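Local coordinates for acidocalcisomal pyrophosphatase (Trypanosoma brucei brucei, PDB 5C5V), which probably hydrolyses inorganic pyrophosphate with the help of magnesium ions, and here holds imidodiphosphate, at residues N150-T162 with G229-V243. Numbering follows the deposited sequence.
Sequences NRYNFICEIPKWT and GMTQFKVGQVSAVKV
N150 and V243 open a worked example of how an amide side chain can extend a ladder of strand bonds by one rung. The N150 amide, carried over by a CG anti to the backbone N (chi1 -170°), takes the V243 N-H on OD1 at 2.8 Å and gives ND2 to V243 O at 2.9 Å, the latter on a lone pair and in the amide plane. From there 152-156 runs antiparallel to 238-243, with Y152–V241 and F154–S239 as the hydrogen-bonded pairs. On their face the bumps interlock: V243 CG2 presses obliquely on the Y152 ring, 3.6 Å from CD2, while V241 CG1 lodges against F154 CB. Helix 316-336 covers Y152 and V243. The F154 ring meets F233 rim to rim, CE2 to CD2 at 3.9 Å, and the C156 sulfur rests on F233 CB. On the other face V238 CG2 lies alongside I155 CG1.

Past the corner at E157, whose side chain comes within about 5 Å of a bound magnesium ion and hydrogen-bonds I168 N, the two segments continue side by side as loops. The P159 ring wedges between F233 O, 3.0 Å from P159 CB, and V235 CG2, which meets CG and CD. The outstretched Q232 passes alongside K160 CB, and its NE2 meets K160 O almost head-on (2.8 Å, 173°), with the W161 ring beside it. K160 reaches back, extended, until a bend at its last torsion (73°) brings NZ to G229 O, 3.0 Å off, where a water joins the same two atoms. W161 also meets W196 of a second subunit.

Apolar interlocking in the middle and side-chain-to-backbone bonds at both ends are consistent with the strand and the loop past its corner being held against 229-243, with the corner near the metal site.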
ATOM      1  N   ASN A 150      18.594   8.867  -3.210  1.00 60.44           N
ATOM      2  CA  ASN A 150      18.711   7.676  -2.376  1.00 58.47           C
ATOM      3  C   ASN A 150      18.236   6.501  -3.192  1.00 57.60           C
ATOM      4  O   ASN A 150      17.164   5.959  -2.952  1.00 56.95           O
ATOM      5  CB  ASN A 150      17.898   7.804  -1.085  1.00 57.56           C
ATOM      6  CG  ASN A 150      18.186   6.666  -0.074  1.00 56.18           C
ATOM      7  OD1 ASN A 150      18.810   5.653  -0.401  1.00 55.59           O
ATOM      8  ND2 ASN A 150      17.699   6.830   1.145  1.00 55.51           N
ATOM      9  N   ARG A 151      19.029   6.121  -4.179  1.00 57.51           N
ATOM     10  CA  ARG A 151      18.649   5.043  -5.062  1.00 56.90           C
ATOM     11  C   ARG A 151      19.916   4.263  -5.374  1.00 56.85           C
ATOM     12  O   ARG A 151      20.780   4.723  -6.131  1.00 57.72           O
ATOM     13  CB  ARG A 151      17.976   5.573  -6.333  1.00 57.90           C
ATOM     14  CG  ARG A 151      17.317   4.483  -7.179  1.00 57.44           C
ATOM     15  CD  ARG A 151      16.545   5.046  -8.405  1.00 58.28           C
ATOM     16  NE  ARG A 151      15.202   5.482  -8.022  1.00 59.31           N
ATOM     17  CZ  ARG A 151      14.086   4.737  -8.091  1.00 58.38           C
ATOM     18  NH1 ARG A 151      14.108   3.487  -8.561  1.00 56.88           N
ATOM     19  NH2 ARG A 151      12.928   5.271  -7.707  1.00 58.39           N
ATOM     20  N   TYR A 152      20.030   3.100  -4.742  1.00 53.58           N
ATOM     21  CA  TYR A 152      21.212   2.264  -4.810  1.00 53.26           C
ATOM     22  C   TYR A 152      20.923   0.926  -5.457  1.00 53.01           C
ATOM     23  O   TYR A 152      19.859   0.368  -5.273  1.00 52.59           O
ATOM     24  CB  TYR A 152      21.766   2.028  -3.404  1.00 52.77           C
ATOM     25  CG  TYR A 152      22.284   3.266  -2.715  1.00 53.38           C
ATOM     26  CD1 TYR A 152      23.632   3.608  -2.801  1.00 54.13           C
ATOM     27  CD2 TYR A 152      21.438   4.095  -1.991  1.00 53.13           C
ATOM     28  CE1 TYR A 152      24.126   4.739  -2.174  1.00 54.68           C
ATOM     29  CE2 TYR A 152      21.918   5.227  -1.356  1.00 53.84           C
ATOM     30  CZ  TYR A 152      23.269   5.551  -1.452  1.00 54.71           C
ATOM     31  OH  TYR A 152      23.775   6.675  -0.835  1.00 55.06           O
ATOM     32  N   ASN A 153      21.877   0.380  -6.187  1.00 52.46           N
ATOM     33  CA  ASN A 153      21.703  -0.973  -6.680  1.00 52.39           C
ATOM     34  C   ASN A 153      22.088  -1.989  -5.616  1.00 52.09           C
ATOM     35  O   ASN A 153      23.147  -1.889  -4.993  1.00 52.30           O
ATOM     36  CB  ASN A 153      22.502  -1.202  -7.954  1.00 53.03           C
ATOM     37  CG  ASN A 153      21.720  -0.824  -9.186  1.00 53.47           C
ATOM     38  OD1 ASN A 153      20.511  -1.041  -9.243  1.00 53.06           O
ATOM     39  ND2 ASN A 153      22.390  -0.233 -10.166  1.00 54.09           N
ATOM     40  N   PHE A 154      21.197  -2.952  -5.415  1.00 51.92           N
ATOM     41  CA  PHE A 154      21.371  -4.006  -4.433  1.00 51.58           C
ATOM     42  C   PHE A 154      21.481  -5.317  -5.177  1.00 52.05           C
ATOM     43  O   PHE A 154      20.618  -5.654  -5.990  1.00 52.06           O
ATOM     44  CB  PHE A 154      20.190  -4.012  -3.438  1.00 50.81           C
ATOM     45  CG  PHE A 154      20.065  -5.276  -2.597  1.00 50.75           C
ATOM     46  CD1 PHE A 154      20.851  -5.465  -1.472  1.00 50.86           C
ATOM     47  CD2 PHE A 154      19.121  -6.244  -2.904  1.00 50.73           C
ATOM     48  CE1 PHE A 154      20.706  -6.622  -0.667  1.00 51.02           C
ATOM     49  CE2 PHE A 154      18.969  -7.399  -2.106  1.00 50.64           C
ATOM     50  CZ  PHE A 154      19.766  -7.588  -0.994  1.00 50.70           C
ATOM     51  N   ILE A 155      22.557  -6.045  -4.927  1.00 49.82           N
ATOM     52  CA  ILE A 155      22.697  -7.370  -5.504  1.00 50.46           C
ATOM     53  C   ILE A 155      22.252  -8.408  -4.498  1.00 50.49           C
ATOM     54  O   ILE A 155      22.879  -8.564  -3.448  1.00 50.69           O
ATOM     55  CB  ILE A 155      24.142  -7.660  -5.926  1.00 51.80           C
ATOM     56  CG1 ILE A 155      24.625  -6.585  -6.904  1.00 51.95           C
ATOM     57  CG2 ILE A 155      24.248  -9.063  -6.524  1.00 52.76           C
ATOM     58  CD1 ILE A 155      26.127  -6.538  -7.057  1.00 53.11           C
ATOM     59  N   CYS A 156      21.164  -9.105  -4.801  1.00 51.09           N
ATOM     60  CA  CYS A 156      20.691 -10.149  -3.906  1.00 51.34           C
ATOM     61  C   CYS A 156      21.497 -11.433  -4.079  1.00 52.64           C
ATOM     62  O   CYS A 156      21.497 -12.042  -5.145  1.00 53.69           O
ATOM     63  CB  CYS A 156      19.208 -10.438  -4.131  1.00 50.63           C
ATOM     64  SG  CYS A 156      18.559 -11.744  -3.043  1.00 51.07           S
ATOM     65  N   GLU A 157      22.176 -11.833  -3.014  1.00 50.46           N
ATOM     66  CA  GLU A 157      22.903 -13.098  -2.952  1.00 52.00           C
ATOM     67  C   GLU A 157      22.028 -14.181  -2.310  1.00 52.40           C
ATOM     68  O   GLU A 157      22.020 -15.337  -2.745  1.00 53.93           O
ATOM     69  CB  GLU A 157      24.198 -12.916  -2.156  1.00 52.54           C
ATOM     70  CG  GLU A 157      25.148 -11.902  -2.790  1.00 52.46           C
ATOM     71  CD  GLU A 157      26.289 -11.447  -1.881  1.00 52.67           C
ATOM     72  OE1 GLU A 157      26.076 -11.298  -0.651  1.00 51.88           O
ATOM     73  OE2 GLU A 157      27.402 -11.214  -2.416  1.00 53.30           O
ATOM     74  N   ILE A 158      21.295 -13.804  -1.265  1.00 51.92           N
ATOM     75  CA  ILE A 158      20.484 -14.760  -0.516  1.00 52.28           C
ATOM     76  C   ILE A 158      19.033 -14.324  -0.362  1.00 50.76           C
ATOM     77  O   ILE A 158      18.708 -13.458   0.457  1.00 49.67           O
ATOM     78  CB  ILE A 158      21.090 -15.006   0.864  1.00 52.75           C
ATOM     79  CG1 ILE A 158      22.524 -15.510   0.698  1.00 53.88           C
ATOM     80  CG2 ILE A 158      20.234 -15.999   1.671  1.00 53.30           C
ATOM     81  CD1 ILE A 158      23.229 -15.716   2.005  1.00 54.53           C
ATOM     82  N   PRO A 159      18.151 -14.944  -1.135  1.00 52.29           N
ATOM     83  CA  PRO A 159      16.763 -14.512  -1.115  1.00 50.98           C
ATOM     84  C   PRO A 159      16.087 -14.750   0.229  1.00 50.68           C
ATOM     85  O   PRO A 159      16.470 -15.622   1.009  1.00 51.73           O
ATOM     86  CB  PRO A 159      16.115 -15.369  -2.207  1.00 51.52           C
ATOM     87  CG  PRO A 159      17.254 -15.762  -3.096  1.00 52.72           C
ATOM     88  CD  PRO A 159      18.371 -15.998  -2.131  1.00 53.75           C
ATOM     89  N   LYS A 160      15.088 -13.922   0.473  1.00 53.16           N
ATOM     90  CA  LYS A 160      14.173 -14.055   1.586  1.00 52.82           C
ATOM     91  C   LYS A 160      13.737 -15.519   1.764  1.00 53.81           C
ATOM     92  O   LYS A 160      13.393 -16.194   0.783  1.00 54.11           O
ATOM     93  CB  LYS A 160      12.975 -13.139   1.313  1.00 51.48           C
ATOM     94  CG  LYS A 160      12.067 -12.824   2.467  1.00 50.94           C
ATOM     95  CD  LYS A 160      10.957 -11.918   1.943  1.00 50.10           C
ATOM     96  CE  LYS A 160      10.063 -11.418   3.034  1.00 49.20           C
ATOM     97  NZ  LYS A 160      10.779 -10.410   3.803  1.00 49.33           N
ATOM     98  N   TRP A 161      13.797 -16.006   3.002  1.00 53.34           N
ATOM     99  CA  TRP A 161      13.313 -17.345   3.369  1.00 54.34           C
ATOM    100  C   TRP A 161      14.183 -18.498   2.876  1.00 56.36           C
ATOM    101  O   TRP A 161      13.695 -19.618   2.758  1.00 57.24           O
ATOM    102  CB  TRP A 161      11.890 -17.566   2.842  1.00 53.57           C
ATOM    103  CG  TRP A 161      10.924 -16.515   3.261  1.00 52.08           C
ATOM    104  CD1 TRP A 161      10.822 -15.939   4.488  1.00 51.62           C
ATOM    105  CD2 TRP A 161       9.937 -15.893   2.436  1.00 50.73           C
ATOM    106  NE1 TRP A 161       9.818 -15.000   4.488  1.00 50.56           N
ATOM    107  CE2 TRP A 161       9.260 -14.953   3.235  1.00 50.12           C
ATOM    108  CE3 TRP A 161       9.567 -16.032   1.092  1.00 50.76           C
ATOM    109  CZ2 TRP A 161       8.233 -14.153   2.738  1.00 49.21           C
ATOM    110  CZ3 TRP A 161       8.550 -15.236   0.598  1.00 49.85           C
ATOM    111  CH2 TRP A 161       7.890 -14.312   1.423  1.00 49.19           C
ATOM    112  N   THR A 162      15.444 -18.231   2.544  1.00 52.47           N
ATOM    113  CA  THR A 162      16.335 -19.304   2.117  1.00 54.37           C
ATOM    114  C   THR A 162      17.582 -19.316   2.990  1.00 55.46           C
ATOM    115  O   THR A 162      17.780 -18.411   3.803  1.00 54.51           O
ATOM    116  CB  THR A 162      16.717 -19.162   0.623  1.00 54.44           C
ATOM    117  OG1 THR A 162      17.582 -18.031   0.432  1.00 53.56           O
ATOM    118  CG2 THR A 162      15.454 -19.001  -0.221  1.00 52.93           C
ATOM    119  N   GLY A 229      11.848  -5.445   2.419  1.00 53.81           N
ATOM    120  CA  GLY A 229      10.560  -5.440   1.749  1.00 53.79           C
ATOM    121  C   GLY A 229       9.880  -6.797   1.815  1.00 53.72           C
ATOM    122  O   GLY A 229      10.444  -7.758   2.345  1.00 53.84           O
ATOM    123  N   MET A 230       8.665  -6.872   1.286  1.00 54.79           N
ATOM    124  CA  MET A 230       7.864  -8.080   1.418  1.00 54.78           C
ATOM    125  C   MET A 230       8.099  -9.074   0.287  1.00 55.00           C
ATOM    126  O   MET A 230       7.698 -10.224   0.394  1.00 54.99           O
ATOM    127  CB  MET A 230       6.381  -7.724   1.491  1.00 54.63           C
ATOM    128  CG  MET A 230       5.826  -7.292   0.163  1.00 55.08           C
ATOM    129  SD  MET A 230       4.161  -6.602   0.289  1.00 55.71           S
ATOM    130  CE  MET A 230       3.855  -6.430  -1.487  1.00 56.17           C
ATOM    131  N   THR A 231       8.758  -8.629  -0.787  1.00 52.33           N
ATOM    132  CA  THR A 231       8.947  -9.460  -1.980  1.00 52.54           C
ATOM    133  C   THR A 231      10.257 -10.248  -1.916  1.00 53.24           C
ATOM    134  O   THR A 231      11.306  -9.685  -1.617  1.00 53.22           O
ATOM    135  CB  THR A 231       8.973  -8.620  -3.274  1.00 52.90           C
ATOM    136  OG1 THR A 231       7.865  -7.717  -3.295  1.00 53.03           O
ATOM    137  CG2 THR A 231       8.916  -9.516  -4.496  1.00 52.88           C
ATOM    138  N   GLN A 232      10.180 -11.553  -2.173  1.00 50.59           N
ATOM    139  CA  GLN A 232      11.363 -12.397  -2.270  1.00 51.20           C
ATOM    140  C   GLN A 232      12.046 -12.187  -3.618  1.00 51.77           C
ATOM    141  O   GLN A 232      11.392 -12.252  -4.658  1.00 51.79           O
ATOM    142  CB  GLN A 232      10.986 -13.865  -2.115  1.00 51.69           C
ATOM    143  CG  GLN A 232      12.156 -14.811  -2.170  1.00 52.95           C
ATOM    144  CD  GLN A 232      11.741 -16.234  -2.456  1.00 53.68           C
ATOM    145  OE1 GLN A 232      11.111 -16.512  -3.473  1.00 53.42           O
ATOM    146  NE2 GLN A 232      12.086 -17.148  -1.550  1.00 54.50           N
ATOM    147  N   PHE A 233      13.356 -11.980  -3.609  1.00 52.10           N
ATOM    148  CA  PHE A 233      14.115 -11.810  -4.850  1.00 52.73           C
ATOM    149  C   PHE A 233      14.714 -13.134  -5.306  1.00 54.08           C
ATOM    150  O   PHE A 233      14.762 -14.102  -4.535  1.00 54.58           O
ATOM    151  CB  PHE A 233      15.230 -10.786  -4.671  1.00 52.78           C
ATOM    152  CG  PHE A 233      14.743  -9.388  -4.392  1.00 52.12           C
ATOM    153  CD1 PHE A 233      13.511  -8.955  -4.855  1.00 51.83           C
ATOM    154  CD2 PHE A 233      15.529  -8.498  -3.695  1.00 51.91           C
ATOM    155  CE1 PHE A 233      13.067  -7.657  -4.605  1.00 51.17           C
ATOM    156  CE2 PHE A 233      15.093  -7.210  -3.450  1.00 51.25           C
ATOM    157  CZ  PHE A 233      13.860  -6.797  -3.905  1.00 51.08           C
ATOM    158  N   LYS A 234      15.131 -13.184  -6.567  1.00 52.28           N
ATOM    159  CA  LYS A 234      15.903 -14.305  -7.088  1.00 53.55           C
ATOM    160  C   LYS A 234      17.382 -14.169  -6.718  1.00 54.43           C
ATOM    161  O   LYS A 234      17.874 -13.064  -6.481  1.00 54.04           O
ATOM    162  CB  LYS A 234      15.759 -14.393  -8.612  1.00 54.14           C
ATOM    163  CG  LYS A 234      14.592 -15.220  -9.100  1.00 53.63           C
ATOM    164  CD  LYS A 234      13.291 -14.812  -8.441  1.00 52.96           C
ATOM    165  CE  LYS A 234      12.124 -15.717  -8.905  1.00 53.20           C
ATOM    166  NZ  LYS A 234      10.841 -15.505  -8.128  1.00 51.86           N
ATOM    167  N   VAL A 235      18.099 -15.285  -6.676  1.00 51.80           N
ATOM    168  CA  VAL A 235      19.545 -15.236  -6.476  1.00 52.83           C
ATOM    169  C   VAL A 235      20.203 -14.461  -7.608  1.00 53.16           C
ATOM    170  O   VAL A 235      19.970 -14.750  -8.783  1.00 53.40           O
ATOM    171  CB  VAL A 235      20.172 -16.631  -6.394  1.00 54.74           C
ATOM    172  CG1 VAL A 235      21.706 -16.521  -6.411  1.00 55.84           C
ATOM    173  CG2 VAL A 235      19.693 -17.350  -5.140  1.00 54.60           C
ATOM    174  N   GLY A 236      20.998 -13.455  -7.249  1.00 54.21           N
ATOM    175  CA  GLY A 236      21.687 -12.656  -8.243  1.00 54.28           C
ATOM    176  C   GLY A 236      20.870 -11.497  -8.792  1.00 53.20           C
ATOM    177  O   GLY A 236      21.392 -10.673  -9.552  1.00 53.34           O
ATOM    178  N   GLN A 237      19.584 -11.446  -8.443  1.00 55.93           N
ATOM    179  CA  GLN A 237      18.715 -10.361  -8.892  1.00 54.88           C
ATOM    180  C   GLN A 237      19.208  -9.004  -8.372  1.00 54.51           C
ATOM    181  O   GLN A 237      19.625  -8.885  -7.223  1.00 54.27           O
ATOM    182  CB  GLN A 237      17.264 -10.611  -8.447  1.00 54.08           C
ATOM    183  CG  GLN A 237      16.328  -9.451  -8.756  1.00 53.05           C
ATOM    184  CD  GLN A 237      14.863  -9.777  -8.501  1.00 52.86           C
ATOM    185  OE1 GLN A 237      14.505 -10.907  -8.140  1.00 52.88           O
ATOM    186  NE2 GLN A 237      14.000  -8.789  -8.713  1.00 52.38           N
ATOM    187  N   VAL A 238      19.179  -7.992  -9.232  1.00 54.31           N
ATOM    188  CA  VAL A 238      19.638  -6.656  -8.869  1.00 54.03           C
ATOM    189  C   VAL A 238      18.470  -5.692  -8.921  1.00 53.45           C
ATOM    190  O   VAL A 238      17.748  -5.650  -9.909  1.00 53.73           O
ATOM    191  CB  VAL A 238      20.760  -6.153  -9.830  1.00 55.20           C
ATOM    192  CG1 VAL A 238      21.269  -4.788  -9.389  1.00 54.93           C
ATOM    193  CG2 VAL A 238      21.905  -7.170  -9.915  1.00 55.80           C
ATOM    194  N   SER A 239      18.268  -4.899  -7.880  1.00 55.01           N
ATOM    195  CA  SER A 239      17.152  -3.973  -7.932  1.00 54.50           C
ATOM    196  C   SER A 239      17.410  -2.728  -7.115  1.00 54.40           C
ATOM    197  O   SER A 239      18.264  -2.711  -6.235  1.00 54.31           O
ATOM    198  CB  SER A 239      15.876  -4.653  -7.460  1.00 54.01           C
ATOM    199  OG  SER A 239      16.060  -5.161  -6.149  1.00 54.25           O
ATOM    200  N   ALA A 240      16.664  -1.681  -7.434  1.00 53.33           N
ATOM    201  CA  ALA A 240      16.894  -0.379  -6.845  1.00 53.72           C
ATOM    202  C   ALA A 240      16.336  -0.329  -5.436  1.00 53.29           C
ATOM    203  O   ALA A 240      15.186  -0.712  -5.193  1.00 52.85           O
ATOM    204  CB  ALA A 240      16.269   0.710  -7.714  1.00 54.40           C
ATOM    205  N   VAL A 241      17.157   0.121  -4.497  1.00 53.37           N
ATOM    206  CA  VAL A 241      16.712   0.193  -3.114  1.00 52.81           C
ATOM    207  C   VAL A 241      16.990   1.553  -2.510  1.00 53.33           C
ATOM    208  O   VAL A 241      17.805   2.332  -3.010  1.00 54.06           O
ATOM    209  CB  VAL A 241      17.378  -0.880  -2.215  1.00 52.31           C
ATOM    210  CG1 VAL A 241      17.146  -2.273  -2.768  1.00 52.04           C
ATOM    211  CG2 VAL A 241      18.859  -0.585  -2.014  1.00 52.60           C
ATOM    212  N   LYS A 242      16.284   1.817  -1.423  1.00 55.22           N
ATOM    213  CA  LYS A 242      16.433   3.021  -0.626  1.00 55.48           C
ATOM    214  C   LYS A 242      17.073   2.664   0.704  1.00 54.69           C
ATOM    215  O   LYS A 242      16.585   1.798   1.412  1.00 54.06           O
ATOM    216  CB  LYS A 242      15.074   3.686  -0.404  1.00 55.72           C
ATOM    217  CG  LYS A 242      15.118   4.851   0.552  1.00 56.31           C
ATOM    218  CD  LYS A 242      13.943   5.785   0.344  1.00 57.09           C
ATOM    219  CE  LYS A 242      12.797   5.460   1.261  1.00 56.65           C
ATOM    220  NZ  LYS A 242      11.753   6.533   1.138  1.00 58.03           N
ATOM    221  N   VAL A 243      18.164   3.335   1.038  1.00 53.29           N
ATOM    222  CA  VAL A 243      18.890   3.080   2.273  1.00 52.68           C
ATOM    223  C   VAL A 243      18.225   3.775   3.467  1.00 52.74           C
ATOM    224  O   VAL A 243      17.908   4.961   3.392  1.00 53.49           O
ATOM    225  CB  VAL A 243      20.348   3.554   2.139  1.00 53.51           C
ATOM    226  CG1 VAL A 243      20.993   3.748   3.508  1.00 53.24           C
ATOM    227  CG2 VAL A 243      21.138   2.596   1.254  1.00 53.35           C
TER
HETATM  228  O   HOH W   1      12.779  -8.821   2.650  1.00 52.14           O